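Local coordinates for protein double Glycine Motif Protease domain from AMS/PCAT Transporter (Lachnospiraceae bacterium C6A11, PDB 6MPZ) that probably cleaves leader peptides at a double glycine motif, as the C39-family cysteine protease domain of a transporter that matures and exports peptides such as lantibiotics, at residues E26-L32 with V48-V54; Y80-K86 with F130-F134; G89-I94 with L139-P143; N100-V104 with I115-A119. One frame throughout, in Å; residues are numbered along the deposited sequence.

Contact 1: residues E26-L32 with V48-V54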
loop_
_atom_site.group_PDB
_atom_site.type_symbol
_atom_site.label_atom_id
_atom_site.label_comp_id
_atom_site.label_asym_id
_atom_site.label_seq_id
_atom_site.Cartn_x
_atom_site.Cartn_y
_atom_site.Cartn_z
ATOM N N GLU A 26 11.696 -2.638 6.178
ATOM C CA GLU A 26 11.170 -1.303 5.798
ATOM C C GLU A 26 10.043 -1.258 4.766
ATOM O O GLU A 26 9.580 -0.153 4.451
ATOM C CB GLU A 26 12.337 -0.395 5.344
ATOM C CG GLU A 26 13.371 -0.179 6.429
ATOM C CD GLU A 26 14.616 0.564 5.977
ATOM O OE1 GLU A 26 14.658 1.125 4.864
ATOM O OE2 GLU A 26 15.567 0.579 6.787
ATOM N N CYS A 27 9.562 -2.403 4.288
ATOM C CA CYS A 27 8.565 -2.436 3.158
ATOM C C CYS A 27 7.330 -1.519 3.365
ATOM O O CYS A 27 6.891 -0.870 2.412
ATOM C CB CYS A 27 8.101 -3.864 2.844
ATOM S SG CYS A 27 7.359 -4.721 4.242
ATOM N N GLY A 28 6.798 -1.488 4.591
ATOM C CA GLY A 28 5.667 -0.622 4.980
ATOM C C GLY A 28 5.949 0.825 4.667
ATOM O O GLY A 28 5.160 1.507 4.012
ATOM N N ALA A 29 7.099 1.288 5.136
ATOM C CA ALA A 29 7.539 2.659 4.937
ATOM C C ALA A 29 7.850 3.028 3.476
ATOM O O ALA A 29 7.490 4.119 3.020
ATOM C CB ALA A 29 8.761 2.930 5.806
ATOM N N ALA A 30 8.540 2.128 2.764
ATOM C CA ALA A 30 8.803 2.318 1.353
ATOM C C ALA A 30 7.474 2.412 0.564
ATOM O O ALA A 30 7.332 3.278 -0.276
ATOM C CB ALA A 30 9.656 1.162 0.832
ATOM N N SER A 31 6.498 1.564 0.917
ATOM C CA SER A 31 5.219 1.515 0.251
ATOM C C SER A 31 4.483 2.831 0.540
ATOM O O SER A 31 3.969 3.424 -0.378
ATOM C CB SER A 31 4.358 0.296 0.711
ATOM O OG SER A 31 4.992 -0.950 0.379
ATOM N N LEU A 32 4.433 3.300 1.783
ATOM C CA LEU A 32 3.769 4.618 1.997
ATOM C C LEU A 32 4.552 5.777 1.303
ATOM O O LEU A 32 3.971 6.776 0.909
ATOM C CB LEU A 32 3.591 4.915 3.456
ATOM C CG LEU A 32 2.924 6.265 3.821
ATOM C CD1 LEU A 32 1.555 6.423 3.221
ATOM C CD2 LEU A 32 2.801 6.340 5.331
ATOM N N VAL A 48 9.444 8.892 7.202
ATOM C CA VAL A 48 8.357 7.944 6.975
ATOM C C VAL A 48 8.570 6.658 7.815
ATOM O O VAL A 48 7.614 6.118 8.395
ATOM C CB VAL A 48 8.175 7.591 5.475
ATOM C CG1 VAL A 48 7.039 6.582 5.284
ATOM C CG2 VAL A 48 7.945 8.833 4.603
ATOM N N ARG A 49 9.806 6.173 7.862
ATOM C CA ARG A 49 10.130 4.952 8.623
ATOM C C ARG A 49 9.726 5.135 10.074
ATOM O O ARG A 49 9.065 4.297 10.666
ATOM C CB ARG A 49 11.617 4.683 8.652
ATOM C CG ARG A 49 12.269 4.217 7.389
ATOM C CD ARG A 49 13.702 3.808 7.708
ATOM N NE ARG A 49 14.507 3.779 6.507
ATOM C CZ ARG A 49 15.560 4.551 6.225
ATOM N NH1 ARG A 49 16.031 5.473 7.066
ATOM N NH2 ARG A 49 16.172 4.364 5.055
ATOM N N VAL A 50 10.157 6.253 10.624
ATOM C CA VAL A 50 9.934 6.571 12.027
ATOM C C VAL A 50 8.457 6.808 12.297
ATOM O O VAL A 50 7.962 6.373 13.316
ATOM C CB VAL A 50 10.860 7.759 12.436
ATOM C CG1 VAL A 50 10.160 8.790 13.288
ATOM C CG2 VAL A 50 12.102 7.191 13.094
ATOM N N ASP A 51 7.760 7.484 11.389
ATOM C CA ASP A 51 6.321 7.723 11.560
ATOM C C ASP A 51 5.489 6.463 11.364
ATOM O O ASP A 51 4.440 6.356 11.940
ATOM C CB ASP A 51 5.814 8.823 10.641
ATOM C CG ASP A 51 6.471 10.167 10.925
ATOM O OD1 ASP A 51 7.058 10.335 11.991
ATOM O OD2 ASP A 51 6.390 11.060 10.082
ATOM N N CYS A 52 5.974 5.492 10.592
ATOM C CA CYS A 52 5.288 4.208 10.465
ATOM C C CYS A 52 5.577 3.284 11.631
ATOM O O CYS A 52 4.958 2.228 11.759
ATOM C CB CYS A 52 5.679 3.518 9.150
ATOM S SG CYS A 52 4.876 4.297 7.725
ATOM N N GLY A 53 6.563 3.641 12.461
ATOM C CA GLY A 53 6.994 2.805 13.558
ATOM C C GLY A 53 7.695 1.526 13.156
ATOM O O GLY A 53 7.449 0.491 13.765
ATOM N N VAL A 54 8.583 1.573 12.181
ATOM C CA VAL A 54 9.382 0.367 11.832
ATOM C C VAL A 54 10.083 -0.184 13.067
ATOM O O VAL A 54 10.717 0.547 13.811
ATOM C CB VAL A 54 10.419 0.560 10.697
ATOM C CG1 VAL A 54 9.707 0.788 9.364
ATOM C CG2 VAL A 54 11.421 1.668 10.998
#

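Contact 2: residues Y80-K86 with F130-F134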
loop_
_atom_site.group_PDB
_atom_site.type_symbol
_atom_site.label_atom_id
_atom_site.label_comp_id
_atom_site.label_asym_id
_atom_site.label_seq_id
_atom_site.Cartn_x
_atom_site.Cartn_y
_atom_site.Cartn_z
ATOM N N TYR A 80 -10.778 -7.341 1.530
ATOM C CA TYR A 80 -11.377 -7.548 0.224
ATOM C C TYR A 80 -10.925 -8.923 -0.219
ATOM O O TYR A 80 -9.790 -9.268 -0.042
ATOM C CB TYR A 80 -10.803 -6.597 -0.799
ATOM C CG TYR A 80 -11.283 -5.165 -0.791
ATOM C CD1 TYR A 80 -12.584 -4.837 -0.519
ATOM C CD2 TYR A 80 -10.410 -4.136 -1.139
ATOM C CE1 TYR A 80 -13.019 -3.500 -0.555
ATOM C CE2 TYR A 80 -10.834 -2.792 -1.166
ATOM C CZ TYR A 80 -12.128 -2.499 -0.882
ATOM O OH TYR A 80 -12.516 -1.202 -0.916
ATOM N N GLU A 81 -11.816 -9.681 -0.815
ATOM C CA GLU A 81 -11.397 -10.817 -1.650
ATOM C C GLU A 81 -10.824 -10.253 -2.953
ATOM O O GLU A 81 -11.130 -9.099 -3.333
ATOM C CB GLU A 81 -12.572 -11.768 -1.884
ATOM C CG GLU A 81 -13.808 -11.167 -2.485
ATOM C CD GLU A 81 -15.053 -11.849 -2.035
ATOM O OE1 GLU A 81 -14.995 -13.087 -1.717
ATOM O OE2 GLU A 81 -16.040 -11.074 -1.990
ATOM N N PRO A 82 -9.952 -11.037 -3.622
ATOM C CA PRO A 82 -9.319 -10.622 -4.859
ATOM C C PRO A 82 -10.271 -10.013 -5.888
ATOM O O PRO A 82 -9.947 -8.964 -6.416
ATOM C CB PRO A 82 -8.705 -11.923 -5.384
ATOM C CG PRO A 82 -8.432 -12.735 -4.206
ATOM C CD PRO A 82 -9.518 -12.389 -3.217
ATOM N N GLU A 83 -11.437 -10.641 -6.124
ATOM C CA GLU A 83 -12.378 -10.182 -7.125
ATOM C C GLU A 83 -12.958 -8.786 -6.793
ATOM O O GLU A 83 -13.273 -7.987 -7.686
ATOM C CB GLU A 83 -13.513 -11.220 -7.351
ATOM C CG GLU A 83 -14.680 -11.209 -6.343
ATOM C CD GLU A 83 -15.936 -12.013 -6.791
ATOM O OE1 GLU A 83 -16.348 -12.788 -5.938
ATOM O OE2 GLU A 83 -16.522 -11.891 -7.948
ATOM N N LYS A 84 -13.146 -8.507 -5.521
ATOM C CA LYS A 84 -13.712 -7.190 -5.120
ATOM C C LYS A 84 -12.616 -6.110 -5.095
ATOM O O LYS A 84 -12.909 -4.915 -5.212
ATOM C CB LYS A 84 -14.413 -7.271 -3.757
ATOM C CG LYS A 84 -15.136 -5.993 -3.394
ATOM C CD LYS A 84 -16.291 -6.257 -2.415
ATOM C CE LYS A 84 -16.530 -5.113 -1.456
ATOM N NZ LYS A 84 -17.807 -5.392 -0.745
ATOM N N LEU A 85 -11.359 -6.510 -4.927
ATOM C CA LEU A 85 -10.274 -5.546 -5.023
ATOM C C LEU A 85 -10.231 -5.019 -6.479
ATOM O O LEU A 85 -10.232 -3.798 -6.712
ATOM C CB LEU A 85 -8.945 -6.168 -4.612
ATOM C CG LEU A 85 -7.710 -5.275 -4.779
ATOM C CD1 LEU A 85 -7.833 -3.926 -4.103
ATOM C CD2 LEU A 85 -6.535 -5.994 -4.233
ATOM N N LYS A 86 -10.247 -5.966 -7.426
ATOM C CA LYS A 86 -10.298 -5.706 -8.892
ATOM C C LYS A 86 -11.467 -4.834 -9.320
ATOM O O LYS A 86 -11.339 -3.987 -10.180
ATOM C CB LYS A 86 -10.355 -6.993 -9.633
ATOM C CG LYS A 86 -9.106 -7.836 -9.436
ATOM C CD LYS A 86 -9.287 -9.255 -9.928
ATOM C CE LYS A 86 -8.130 -10.065 -9.465
ATOM N NZ LYS A 86 -8.201 -11.489 -9.833
ATOM N N PHE A 130 -1.021 -13.516 -8.139
ATOM C CA PHE A 130 -1.616 -12.409 -7.383
ATOM C C PHE A 130 -2.645 -12.897 -6.396
ATOM O O PHE A 130 -2.536 -12.613 -5.211
ATOM C CB PHE A 130 -2.281 -11.374 -8.280
ATOM C CG PHE A 130 -2.881 -10.223 -7.515
ATOM C CD1 PHE A 130 -2.080 -9.126 -7.123
ATOM C CD2 PHE A 130 -4.207 -10.245 -7.134
ATOM C CE1 PHE A 130 -2.626 -8.064 -6.412
ATOM C CE2 PHE A 130 -4.745 -9.188 -6.417
ATOM C CZ PHE A 130 -3.946 -8.088 -6.068
ATOM N N ASP A 131 -3.614 -13.668 -6.892
ATOM C CA ASP A 131 -4.720 -14.178 -6.075
ATOM C C ASP A 131 -4.249 -14.981 -4.865
ATOM O O ASP A 131 -4.869 -14.881 -3.803
ATOM C CB ASP A 131 -5.717 -15.005 -6.909
ATOM C CG ASP A 131 -6.545 -14.147 -7.909
ATOM O OD1 ASP A 131 -6.472 -12.891 -7.907
ATOM O OD2 ASP A 131 -7.299 -14.728 -8.715
ATOM N N ARG A 132 -3.156 -15.758 -4.978
ATOM C CA ARG A 132 -2.648 -16.461 -3.782
ATOM C C ARG A 132 -1.787 -15.610 -2.841
ATOM O O ARG A 132 -1.786 -15.860 -1.642
ATOM C CB ARG A 132 -1.964 -17.776 -4.124
ATOM C CG ARG A 132 -0.692 -17.750 -4.922
ATOM C CD ARG A 132 0.043 -19.100 -4.903
ATOM N NE ARG A 132 -0.167 -19.860 -6.152
ATOM C CZ ARG A 132 0.478 -19.670 -7.304
ATOM N NH1 ARG A 132 1.508 -18.841 -7.387
ATOM N NH2 ARG A 132 0.159 -20.454 -8.334
ATOM N N SER A 133 -1.080 -14.619 -3.382
ATOM C CA SER A 133 -0.150 -13.772 -2.625
ATOM C C SER A 133 -0.843 -12.607 -1.866
ATOM O O SER A 133 -0.476 -12.284 -0.716
ATOM C CB SER A 133 0.926 -13.186 -3.544
ATOM O OG SER A 133 1.776 -14.201 -3.993
ATOM N N PHE A 134 -1.855 -12.006 -2.475
ATOM C CA PHE A 134 -2.656 -11.005 -1.758
ATOM C C PHE A 134 -3.438 -11.681 -0.594
ATOM O O PHE A 134 -4.209 -12.594 -0.813
ATOM C CB PHE A 134 -3.585 -10.349 -2.733
ATOM C CG PHE A 134 -4.593 -9.420 -2.127
ATOM C CD1 PHE A 134 -4.187 -8.351 -1.370
ATOM C CD2 PHE A 134 -5.947 -9.617 -2.339
ATOM C CE1 PHE A 134 -5.123 -7.480 -0.823
ATOM C CE2 PHE A 134 -6.889 -8.738 -1.799
ATOM C CZ PHE A 134 -6.470 -7.672 -1.028
#

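Contact 3: residues G89-I94 with L139-P143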
loop_
_atom_site.group_PDB
_atom_site.type_symbol
_atom_site.label_atom_id
_atom_site.label_comp_id
_atom_site.label_asym_id
_atom_site.label_seq_id
_atom_site.Cartn_x
_atom_site.Cartn_y
_atom_site.Cartn_z
ATOM N N GLY A 89 -11.323 -1.510 -5.923
ATOM C CA GLY A 89 -10.090 -0.851 -5.500
ATOM C C GLY A 89 -9.844 0.484 -6.170
ATOM O O GLY A 89 -10.363 0.721 -7.231
ATOM N N THR A 90 -9.050 1.355 -5.557
ATOM C CA THR A 90 -8.544 2.542 -6.212
ATOM C C THR A 90 -7.041 2.530 -6.037
ATOM O O THR A 90 -6.535 1.928 -5.082
ATOM C CB THR A 90 -9.163 3.797 -5.597
ATOM O OG1 THR A 90 -8.625 4.020 -4.276
ATOM C CG2 THR A 90 -10.654 3.615 -5.527
ATOM N N PHE A 91 -6.337 3.191 -6.965
ATOM C CA PHE A 91 -4.888 3.055 -7.116
ATOM C C PHE A 91 -4.175 4.400 -7.098
ATOM O O PHE A 91 -4.709 5.389 -7.597
ATOM C CB PHE A 91 -4.560 2.234 -8.358
ATOM C CG PHE A 91 -5.423 1.015 -8.484
ATOM C CD1 PHE A 91 -5.230 -0.060 -7.656
ATOM C CD2 PHE A 91 -6.490 0.968 -9.400
ATOM C CE1 PHE A 91 -6.065 -1.193 -7.735
ATOM C CE2 PHE A 91 -7.329 -0.149 -9.481
ATOM C CZ PHE A 91 -7.109 -1.242 -8.644
ATOM N N PRO A 92 -2.990 4.475 -6.474
ATOM C CA PRO A 92 -2.323 3.330 -5.819
ATOM C C PRO A 92 -2.961 3.019 -4.451
ATOM O O PRO A 92 -3.639 3.877 -3.852
ATOM C CB PRO A 92 -0.899 3.855 -5.626
ATOM C CG PRO A 92 -1.122 5.310 -5.338
ATOM C CD PRO A 92 -2.238 5.721 -6.256
ATOM N N CYS A 93 -2.754 1.814 -3.994
ATOM C CA CYS A 93 -3.178 1.363 -2.658
ATOM C C CYS A 93 -2.061 0.447 -2.152
ATOM O O CYS A 93 -1.232 -0.055 -2.963
ATOM C CB CYS A 93 -4.531 0.590 -2.688
ATOM S SG CYS A 93 -4.564 -0.909 -3.743
ATOM N N ILE A 94 -2.043 0.200 -0.850
ATOM C CA ILE A 94 -1.039 -0.683 -0.264
ATOM C C ILE A 94 -1.742 -1.980 0.095
ATOM O O ILE A 94 -2.845 -1.945 0.660
ATOM C CB ILE A 94 -0.359 -0.043 1.002
ATOM C CG1 ILE A 94 0.447 1.224 0.611
ATOM C CG2 ILE A 94 0.581 -1.044 1.645
ATOM C CD1 ILE A 94 1.023 2.044 1.752
ATOM N N LEU A 139 -5.000 -1.114 1.977
ATOM C CA LEU A 139 -5.089 0.218 2.531
ATOM C C LEU A 139 -5.324 1.134 1.350
ATOM O O LEU A 139 -4.565 1.105 0.418
ATOM C CB LEU A 139 -3.805 0.578 3.300
ATOM C CG LEU A 139 -3.264 -0.517 4.267
ATOM C CD1 LEU A 139 -1.903 -0.146 4.853
ATOM C CD2 LEU A 139 -4.276 -0.889 5.345
ATOM N N ILE A 140 -6.369 1.960 1.465
ATOM C CA ILE A 140 -6.977 2.722 0.413
ATOM C C ILE A 140 -6.853 4.183 0.833
ATOM O O ILE A 140 -7.105 4.520 1.999
ATOM C CB ILE A 140 -8.455 2.278 0.252
ATOM C CG1 ILE A 140 -8.531 0.865 -0.366
ATOM C CG2 ILE A 140 -9.289 3.300 -0.538
ATOM C CD1 ILE A 140 -8.363 0.855 -1.874
ATOM N N PHE A 141 -6.398 5.033 -0.092
ATOM C CA PHE A 141 -6.054 6.414 0.232
ATOM C C PHE A 141 -6.756 7.359 -0.703
ATOM O O PHE A 141 -7.016 7.023 -1.856
ATOM C CB PHE A 141 -4.538 6.656 0.152
ATOM C CG PHE A 141 -3.727 5.721 1.008
ATOM C CD1 PHE A 141 -3.518 5.993 2.354
ATOM C CD2 PHE A 141 -3.167 4.566 0.477
ATOM C CE1 PHE A 141 -2.793 5.125 3.135
ATOM C CE2 PHE A 141 -2.443 3.721 1.272
ATOM C CZ PHE A 141 -2.247 3.996 2.583
ATOM N N LYS A 142 -7.039 8.550 -0.194
ATOM C CA LYS A 142 -7.746 9.583 -0.926
ATOM C C LYS A 142 -7.179 10.911 -0.386
ATOM O O LYS A 142 -6.883 11.012 0.814
ATOM C CB LYS A 142 -9.261 9.439 -0.660
ATOM C CG LYS A 142 -10.176 10.636 -0.875
ATOM C CD LYS A 142 -11.452 10.367 -1.694
ATOM C CE LYS A 142 -11.125 10.547 -3.175
ATOM N NZ LYS A 142 -12.265 10.423 -4.129
ATOM N N PRO A 143 -7.005 11.923 -1.257
ATOM C CA PRO A 143 -6.595 13.239 -0.774
ATOM C C PRO A 143 -7.636 13.978 0.082
ATOM O O PRO A 143 -8.812 13.618 0.094
ATOM C CB PRO A 143 -6.300 14.038 -2.055
ATOM C CG PRO A 143 -6.827 13.253 -3.150
ATOM C CD PRO A 143 -6.943 11.848 -2.718
HETATM O O HOH W 1 -9.463 6.116 -3.218
HETATM O O HOH W 2 -6.166 3.743 -2.850
HETATM O O HOH W 3 -4.658 6.348 -3.513
#

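Contact 4: residues N100-V104 with I115-A119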
loop_
_atom_site.group_PDB
_atom_site.type_symbol
_atom_site.label_atom_id
_atom_site.label_comp_id
_atom_site.label_asym_id
_atom_site.label_seq_id
_atom_site.Cartn_x
_atom_site.Cartn_y
_atom_site.Cartn_z
ATOM N N ASN A 100 3.495 -11.345 5.224
ATOM C CA ASN A 100 4.888 -10.980 5.528
ATOM C C ASN A 100 5.348 -9.555 5.198
ATOM O O ASN A 100 6.390 -9.105 5.663
ATOM C CB ASN A 100 5.712 -11.678 4.414
ATOM C CG ASN A 100 6.335 -12.916 4.860
ATOM O OD1 ASN A 100 7.416 -13.274 4.425
ATOM N ND2 ASN A 100 5.647 -13.616 5.727
ATOM N N HIS A 101 4.649 -8.941 4.243
ATOM C CA HIS A 101 5.252 -7.977 3.310
ATOM C C HIS A 101 4.146 -7.001 2.875
ATOM O O HIS A 101 2.927 -7.303 2.956
ATOM C CB HIS A 101 5.903 -8.748 2.128
ATOM C CG HIS A 101 6.775 -7.926 1.216
ATOM N ND1 HIS A 101 7.862 -7.204 1.656
ATOM C CD2 HIS A 101 6.754 -7.772 -0.129
ATOM C CE1 HIS A 101 8.467 -6.630 0.634
ATOM N NE2 HIS A 101 7.796 -6.935 -0.461
ATOM N N PHE A 102 4.583 -5.807 2.512
ATOM C CA PHE A 102 3.711 -4.814 1.932
ATOM C C PHE A 102 4.285 -4.440 0.583
ATOM O O PHE A 102 5.505 -4.251 0.439
ATOM C CB PHE A 102 3.602 -3.572 2.799
ATOM C CG PHE A 102 2.844 -3.776 4.060
ATOM C CD1 PHE A 102 1.482 -4.043 4.029
ATOM C CD2 PHE A 102 3.484 -3.688 5.301
ATOM C CE1 PHE A 102 0.784 -4.234 5.196
ATOM C CE2 PHE A 102 2.779 -3.901 6.467
ATOM C CZ PHE A 102 1.436 -4.166 6.412
ATOM N N VAL A 103 3.392 -4.350 -0.408
ATOM C CA VAL A 103 3.720 -3.861 -1.721
ATOM C C VAL A 103 2.701 -2.794 -2.128
ATOM O O VAL A 103 1.632 -2.676 -1.510
ATOM C CB VAL A 103 3.789 -4.989 -2.729
ATOM C CG1 VAL A 103 4.803 -6.043 -2.284
ATOM C CG2 VAL A 103 2.398 -5.611 -2.980
ATOM N N VAL A 104 3.043 -2.015 -3.165
ATOM C CA VAL A 104 2.125 -1.000 -3.712
ATOM C C VAL A 104 1.436 -1.511 -4.967
ATOM O O VAL A 104 2.125 -1.851 -5.925
ATOM C CB VAL A 104 2.838 0.299 -4.075
ATOM C CG1 VAL A 104 1.819 1.311 -4.648
ATOM C CG2 VAL A 104 3.494 0.863 -2.841
ATOM N N ILE A 115 2.543 -3.939 -9.755
ATOM C CA ILE A 115 2.970 -3.719 -8.388
ATOM C C ILE A 115 4.360 -3.056 -8.364
ATOM O O ILE A 115 5.188 -3.294 -9.249
ATOM C CB ILE A 115 2.936 -5.091 -7.682
ATOM C CG1 ILE A 115 1.476 -5.444 -7.346
ATOM C CG2 ILE A 115 3.822 -5.159 -6.466
ATOM C CD1 ILE A 115 1.254 -6.874 -6.999
ATOM N N ASN A 116 4.567 -2.166 -7.399
ATOM C CA ASN A 116 5.923 -1.727 -6.987
ATOM C C ASN A 116 6.198 -2.449 -5.690
ATOM O O ASN A 116 5.621 -2.129 -4.662
ATOM C CB ASN A 116 5.972 -0.193 -6.796
ATOM C CG ASN A 116 6.066 0.573 -8.127
ATOM O OD1 ASN A 116 6.286 -0.037 -9.191
ATOM N ND2 ASN A 116 5.853 1.913 -8.080
ATOM N N ASP A 117 7.005 -3.501 -5.791
ATOM C CA ASP A 117 7.426 -4.295 -4.670
ATOM C C ASP A 117 8.724 -3.662 -4.099
ATOM O O ASP A 117 9.722 -3.566 -4.809
ATOM C CB ASP A 117 7.700 -5.730 -5.133
ATOM C CG ASP A 117 8.114 -6.649 -3.991
ATOM O OD1 ASP A 117 8.671 -6.211 -2.935
ATOM O OD2 ASP A 117 7.874 -7.849 -4.142
ATOM N N PRO A 118 8.725 -3.246 -2.811
ATOM C CA PRO A 118 9.936 -2.601 -2.246
ATOM C C PRO A 118 11.190 -3.489 -2.231
ATOM O O PRO A 118 12.300 -2.965 -2.177
ATOM C CB PRO A 118 9.514 -2.217 -0.829
ATOM C CG PRO A 118 8.045 -2.255 -0.811
ATOM C CD PRO A 118 7.597 -3.226 -1.868
ATOM N N ALA A 119 11.006 -4.807 -2.282
ATOM C CA ALA A 119 12.120 -5.770 -2.392
ATOM C C ALA A 119 12.575 -6.030 -3.809
ATOM O O ALA A 119 13.663 -6.542 -3.994
ATOM C CB ALA A 119 11.743 -7.098 -1.741
#

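Contact 1: residues E26-L32 with V48-V54
Arg49 and Glu26 meet at the edge of a helix pair whose middle is filled by Ala29, Val48 and Cys52. The arginine can be followed outward from its own helix. From CB the chain sets CG beside the backbone N, 4.1 Å from Ala29 CB, the methyl that also rests against Arg49 CA. CD comes next to the carboxylate of Glu26. Glu26 OE1 lies at the edge of the guanidinium, near its plane, and takes a bond from Arg49 NE at 3.1 Å; the N-H...O angle of 147° makes this a weak bond within a salt bridge. At the tip, Arg49 NH2 stays 3.6 Å from Glu26 OE1, a longer approach. Both side chains are extended beyond CG to meet, yet the carboxylate and guanidinium planes are turned 52° apart, far from a flat, two-pronged pairing. Glu26 OE1 also receives a weak bond from the backbone N of Met22. The helix starting at Cys27 belongs to the C39 peptidase fold of papain-like (clan CA) proteases; Cys27, whose CB points away from the second helix, carries the SG covalently linked to the bound peptide, consistent with its being the nucleophile. The two helical segments cross at 118°, with their axes 8.7 Å apart at closest approach. Ala29 turns its methyl to the second helix, while Val48 CG1 meets Ala29 O at 3.4 Å and Leu32 CB at 4.2 Å. Leu32 CD2 lies 3.8 Å from Cys52 SG. Beyond Cys52, Gly53 ends its helix in a Schellman motif, and the chain returns Val54 CG1 to within 4.3 Å of Ala29 CB.

Contact 2: residues Y80-K86 with F130-F134
Two short helices that pack over one face of the antiparallel sheet in this C39 peptidase fold meet here: the start of helix 82-88, with Glu81 at its N-cap position, and the end of helix 127-133, where Phe134 leaves the helical conformation. Leu85 and Phe134 are central to the apolar packing. Leu85 CD2 sits over a face of the Phe134 ring in a CH-pi contact, 3.8 Å from the ring centroid and 20° off the normal. The same methyl meets Phe130 differently, touching CZ from the edge of that ring at 3.8 Å, so one carbon serves two aromatic rings, one by its face and the other by its rim. Phe134 CB, in turn, lies over a face of the Phe130 ring. With CG anti to the backbone N (chi1 173°), Phe134 extends toward the first helix, and its CE2 comes within 3.4 Å of Tyr80 O. Pro82 lies at the edge of this aromatic group, its CG 4.4 Å from Phe134 CD2. Beneath the helices, Leu105 of strand 101-109 receives both Leu85 and Phe130, and Phe108 meets Phe130 edge-to-face. Polar closure comes at the partly exposed side: Lys86, extended beyond CG, crosses Asp131 at about a right angle. Pro82 CB also touches the carboxylate, 3.5 Å from Asp131 OD1, and that oxygen uses its syn lone pair to accept from Lys86 NZ at 2.9 Å in a salt bridge.

Contact 3: residues G89-I94 with L139-P143
Ile94 and Phe141 cross at a slant, the isoleucine coming to the rim of the ring: its CG1 lies 3.9 Å from Phe141 CE2, near the ring plane, and its CD1 touches CE2 and CZ. Ile94 also crosses Leu139, its partner in an antiparallel hydrogen-bonded pair; their side chains share a face of the sheet, with Ile94 CB 4.2 Å from Leu139 CD1. The pair is held by both of its backbone bonds. Leu139 N donates to Ile94 O at 2.7 Å and almost straight, with an N-H...O angle of 176°, while Ile94 N returns a bond to Leu139 O at 3.0 Å. Farther along, the partners diverge. Ile140 lies nearly perpendicular to Thr90, its CD1 set against Thr90 N at 3.8 Å; that buried nitrogen has no polar partner in the model. The same methyl meets Cys93 CB. Waters bridge the splayed chains: one joins Thr90 OG1 to Phe141 O, and another water lies 2.7 Å from Pro92 O, probably as donor, and accepts from Phe141 N. Pro92 is preceded by a cis peptide bond. Within the antiparallel sheet of this papain-like C39 domain, the pair joins neighbouring strands 93-97 and 137-142, flanked by 101-109 and 74-79. Helix 27-38 packs on Ile94 and Phe141 through Val35, and helix 61-70 meets Leu139 through Val64 and Leu65 and Phe141 through Ala68.

Contact 4: residues N100-V104 with I115-A119
His101 and Asp117 are joined by a short, nearly straight bond: NE2 donates to OD1 at 2.7 Å with an N-H...O angle of 169°. The oxygen lies close to the imidazole plane, at the ring's edge, but NE2 approaches OD1 from above the carboxylate plane, and the two planes stand 48° apart. His101 CG is anti to the backbone N (chi1 -169°), which sends the ring across to the other strand. A second donor grips the same oxygen from the opposite face, Ala119 N at 2.8 Å, in an Asx turn that would help hold the carboxylate in this orientation. Val103 CG1 packs 3.8 Å from Asp117 CG, and Pro118 CD touches Phe102 O at 3.3 Å. Both polar residues stand on the hairpin of strands 101-109 and 112-117. Val104 and Asn116 form an antiparallel hydrogen-bonded pair of the hairpin, with Val104 N donating to Asn116 O at 3.0 Å and Asn116 N to Val104 O at 2.9 Å. Val103 CB adds an apolar contact to Ile115 CG2 at 3.7 Å. Farther out, Asn116 ND2 binds Val16 O, and a classic beta bulge places Asn100 and His101 together opposite Trp97. His101 ND1 is hydrogen-bonded to the backbone of the bound peptide, while its ring packs beside Cys27. With the peptide linked to Cys27, the arrangement is consistent with a Cys-His-Asp triad as in other papain-like proteases, Asp117 orienting the imidazole.

From the N terminus, contact 1 closes first, a short loop that pairs the helix bearing Cys27 with helix 45-52 before any strand begins. Contacts 2 and 3 then open in turn and cross: 80-86 precedes 89-94, and 130-134 precedes 139-143. Contact 4, a hairpin contact, is nested within both loops. Contact 3 brings the last strand, 137-142, back beside strand 93-97, while contact 2 joins helices 82-88 and 127-133, on the opposite side of the chain's centre from contact 1; the centres of contacts 1 and 2 lie about 23 Å apart. Contacts 1 and 4 touch where Cys27 CB approaches His101 ND1 at 3.6 Å, so helix and sheet meet at the peptide-binding site.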